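Local coordinates for sugar ABC transporter substrate-binding protein, BlMnBP1 (Bifidobacterium animalis subsp. lactis ATCC 27673, PDB 6I5R) that binds mannobiose and probably delivers manno-oligosaccharides to an ABC transporter for uptake, at residues 64-69 and 337-342. Sequence-based numbering, arbitrary orientation.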
ATOM      1  N   GLU A  64      -6.405  18.949 -16.087  1.00 23.84           N
ATOM      2  CA  GLU A  64      -7.195  19.527 -17.168  1.00 16.49           C
ATOM      3  C   GLU A  64      -8.675  19.171 -17.025  1.00 24.24           C
ATOM      4  O   GLU A  64      -9.552  20.038 -17.163  1.00 23.41           O
ATOM      5  CB  GLU A  64      -6.633  19.033 -18.496  1.00 23.17           C
ATOM      6  CG  GLU A  64      -7.464  19.375 -19.665  1.00 26.60           C
ATOM      7  CD  GLU A  64      -6.860  18.846 -20.934  1.00 24.36           C
ATOM      8  OE1 GLU A  64      -5.863  19.444 -21.377  1.00 30.96           O
ATOM      9  OE2 GLU A  64      -7.358  17.828 -21.487  1.00 29.65           O
ATOM     10  N   ASP A  65      -8.976  17.893 -16.791  1.00 18.30           N
ATOM     11  CA  ASP A  65     -10.365  17.488 -16.611  1.00 21.79           C
ATOM     12  C   ASP A  65     -10.990  18.203 -15.424  1.00 21.43           C
ATOM     13  O   ASP A  65     -12.120  18.688 -15.505  1.00 19.70           O
ATOM     14  CB  ASP A  65     -10.474  15.979 -16.425  1.00 23.79           C
ATOM     15  CG  ASP A  65     -10.156  15.228 -17.677  1.00 22.57           C
ATOM     16  OD1 ASP A  65     -10.280  15.810 -18.776  1.00 33.05           O
ATOM     17  OD2 ASP A  65      -9.783  14.053 -17.594  1.00 32.73           O
ATOM     18  N   PHE A  66     -10.270  18.257 -14.297  1.00 21.02           N
ATOM     19  CA  PHE A  66     -10.763  18.985 -13.143  1.00 21.65           C
ATOM     20  C   PHE A  66     -11.016  20.447 -13.489  1.00 21.03           C
ATOM     21  O   PHE A  66     -11.987  21.052 -13.016  1.00 19.29           O
ATOM     22  CB  PHE A  66      -9.746  18.857 -12.015  1.00 23.09           C
ATOM     23  CG  PHE A  66     -10.008  19.765 -10.839  1.00 18.68           C
ATOM     24  CD1 PHE A  66     -11.003  19.464  -9.926  1.00 22.09           C
ATOM     25  CD2 PHE A  66      -9.220  20.867 -10.614  1.00 16.39           C
ATOM     26  CE1 PHE A  66     -11.215  20.254  -8.831  1.00 20.60           C
ATOM     27  CE2 PHE A  66      -9.443  21.680  -9.517  1.00 20.94           C
ATOM     28  CZ  PHE A  66     -10.449  21.367  -8.634  1.00 18.71           C
ATOM     29  N   ASN A  67     -10.134  21.046 -14.293  1.00 20.06           N
ATOM     30  CA  ASN A  67     -10.239  22.486 -14.527  1.00 22.33           C
ATOM     31  C   ASN A  67     -11.408  22.822 -15.444  1.00 17.66           C
ATOM     32  O   ASN A  67     -11.814  23.982 -15.514  1.00 26.61           O
ATOM     33  CB  ASN A  67      -8.943  23.061 -15.106  1.00 20.95           C
ATOM     34  CG  ASN A  67      -7.889  23.298 -14.051  1.00 20.09           C
ATOM     35  OD1 ASN A  67      -6.712  23.132 -14.297  1.00 24.10           O
ATOM     36  ND2 ASN A  67      -8.312  23.720 -12.875  1.00 21.58           N
ATOM     37  N   LYS A  68     -11.971  21.838 -16.131  1.00 25.58           N
ATOM     38  CA  LYS A  68     -13.211  22.100 -16.854  1.00 20.93           C
ATOM     39  C   LYS A  68     -14.341  22.406 -15.887  1.00 20.03           C
ATOM     40  O   LYS A  68     -15.265  23.172 -16.212  1.00 25.78           O
ATOM     41  CB  LYS A  68     -13.570  20.912 -17.740  1.00 22.10           C
ATOM     42  CG  LYS A  68     -12.459  20.520 -18.755  1.00 23.11           C
ATOM     43  CD  LYS A  68     -12.952  19.476 -19.714  1.00 27.59           C
ATOM     44  CE  LYS A  68     -11.834  18.604 -20.255  1.00 26.29           C
ATOM     45  NZ  LYS A  68     -10.918  19.340 -21.136  1.00 33.54           N
ATOM     46  N   MET A  69     -14.274  21.836 -14.680  1.00 26.80           N
ATOM     47  CA  MET A  69     -15.301  22.045 -13.674  1.00 23.47           C
ATOM     48  C   MET A  69     -14.965  23.198 -12.735  1.00 26.73           C
ATOM     49  O   MET A  69     -15.878  23.941 -12.336  1.00 21.67           O
ATOM     50  CB  MET A  69     -15.524  20.745 -12.891  1.00 24.42           C
ATOM     51  CG  MET A  69     -16.646  20.844 -11.865  1.00 22.87           C
ATOM     52  SD  MET A  69     -16.812  19.360 -10.854  1.00 33.47           S
ATOM     53  CE  MET A  69     -17.224  18.108 -12.077  1.00 27.29           C
ATOM     54  N   SER A 337      -8.850  22.533  -1.698  1.00 16.39           N
ATOM     55  CA  SER A 337      -8.190  21.230  -1.640  1.00 18.49           C
ATOM     56  C   SER A 337      -9.205  20.116  -1.429  1.00 20.36           C
ATOM     57  O   SER A 337      -9.057  19.024  -1.984  1.00 16.39           O
ATOM     58  CB  SER A 337      -7.153  21.225  -0.517  1.00 20.11           C
ATOM     59  OG  SER A 337      -6.070  22.104  -0.780  1.00 16.39           O
ATOM     60  N   MET A 338     -10.235  20.374  -0.610  1.00 16.39           N
ATOM     61  CA  MET A 338     -11.230  19.340  -0.326  1.00 20.03           C
ATOM     62  C   MET A 338     -12.118  19.099  -1.538  1.00 18.40           C
ATOM     63  O   MET A 338     -12.540  17.957  -1.794  1.00 18.10           O
ATOM     64  CB  MET A 338     -12.064  19.724   0.904  1.00 18.18           C
ATOM     65  CG  MET A 338     -12.944  18.599   1.399  1.00 21.55           C
ATOM     66  SD  MET A 338     -13.804  18.934   2.972  1.00 16.80           S
ATOM     67  CE  MET A 338     -12.498  19.454   4.084  1.00 21.78           C
ATOM     68  N   ILE A 339     -12.383  20.158  -2.306  1.00 16.39           N
ATOM     69  CA  ILE A 339     -13.051  20.002  -3.596  1.00 16.96           C
ATOM     70  C   ILE A 339     -12.227  19.120  -4.529  1.00 16.39           C
ATOM     71  O   ILE A 339     -12.749  18.187  -5.139  1.00 16.39           O
ATOM     72  CB  ILE A 339     -13.325  21.381  -4.217  1.00 18.25           C
ATOM     73  CG1 ILE A 339     -14.293  22.143  -3.312  1.00 19.21           C
ATOM     74  CG2 ILE A 339     -13.852  21.239  -5.629  1.00 17.25           C
ATOM     75  CD1 ILE A 339     -14.564  23.589  -3.728  1.00 20.29           C
ATOM     76  N   PHE A 340     -10.918  19.388  -4.653  1.00 16.39           N
ATOM     77  CA  PHE A 340     -10.095  18.569  -5.535  1.00 16.39           C
ATOM     78  C   PHE A 340     -10.040  17.112  -5.065  1.00 18.52           C
ATOM     79  O   PHE A 340     -10.086  16.189  -5.880  1.00 16.39           O
ATOM     80  CB  PHE A 340      -8.679  19.159  -5.640  1.00 16.96           C
ATOM     81  CG  PHE A 340      -7.776  18.354  -6.529  1.00 18.10           C
ATOM     82  CD1 PHE A 340      -7.976  18.345  -7.899  1.00 16.39           C
ATOM     83  CD2 PHE A 340      -6.759  17.591  -5.997  1.00 17.55           C
ATOM     84  CE1 PHE A 340      -7.193  17.576  -8.723  1.00 20.36           C
ATOM     85  CE2 PHE A 340      -5.953  16.814  -6.829  1.00 18.89           C
ATOM     86  CZ  PHE A 340      -6.170  16.822  -8.190  1.00 21.77           C
ATOM     87  N   VAL A 341      -9.920  16.879  -3.757  1.00 16.39           N
ATOM     88  CA  VAL A 341      -9.925  15.498  -3.273  1.00 18.47           C
ATOM     89  C   VAL A 341     -11.249  14.825  -3.609  1.00 16.39           C
ATOM     90  O   VAL A 341     -11.296  13.676  -4.060  1.00 16.39           O
ATOM     91  CB  VAL A 341      -9.643  15.454  -1.761  1.00 16.39           C
ATOM     92  CG1 VAL A 341      -9.931  14.070  -1.203  1.00 16.39           C
ATOM     93  CG2 VAL A 341      -8.214  15.843  -1.474  1.00 17.13           C
ATOM     94  N   LYS A 342     -12.357  15.513  -3.377  1.00 17.64           N
ATOM     95  CA  LYS A 342     -13.630  14.881  -3.679  1.00 16.39           C
ATOM     96  C   LYS A 342     -13.768  14.634  -5.174  1.00 16.39           C
ATOM     97  O   LYS A 342     -14.318  13.607  -5.592  1.00 16.39           O
ATOM     98  CB  LYS A 342     -14.791  15.733  -3.172  1.00 16.72           C
ATOM     99  CG  LYS A 342     -16.154  15.042  -3.290  1.00 17.79           C
ATOM    100  CD  LYS A 342     -17.199  15.674  -2.354  1.00 19.60           C
ATOM    101  CE  LYS A 342     -18.472  14.855  -2.271  1.00 20.47           C
ATOM    102  NZ  LYS A 342     -19.445  15.453  -1.304  1.00 17.34           N
TER
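Beside Phe66, whose ring meets Phe340, Asn67 ND2 is hydrogen-bonded to Tyr70 O and Ile73 O. These bonds hold Asn67 to the turn leading into strand 73-79. The contact itself is apolar. Phe340 presents its edge to the face of Phe66 in a T-shaped pair. The ring planes stand at 86° and the centroids are 5.0 Å apart. Phe340 CD1 lies 3.6 Å above the Phe66 ring plane, over its centre. With CG anti to the backbone N (chi1 170°), Phe66 reaches across to helix 331-346. Ile339 CG2 sits near the plane of that ring, 4.3 Å from Phe66 CE1. Trp343 makes a further edge-to-face pair with Phe66, and Phe42 does so with Phe340. Val75 touches both phenylalanines. Helix 59-69 is the connection of a beta-alpha-beta crossover between parallel strands 38-44 and 73-79. Helix 331-346 packs beside it on the same sheet. Shortening Phe66 to an alanine is likely to open a gap between the segments and leave the Phe340 edge without its aromatic face. Segments 64-69 and 337-342 are thus joined by ring edge against ring face and by a methyl group at the ring edge, without charge or polar pairing between them.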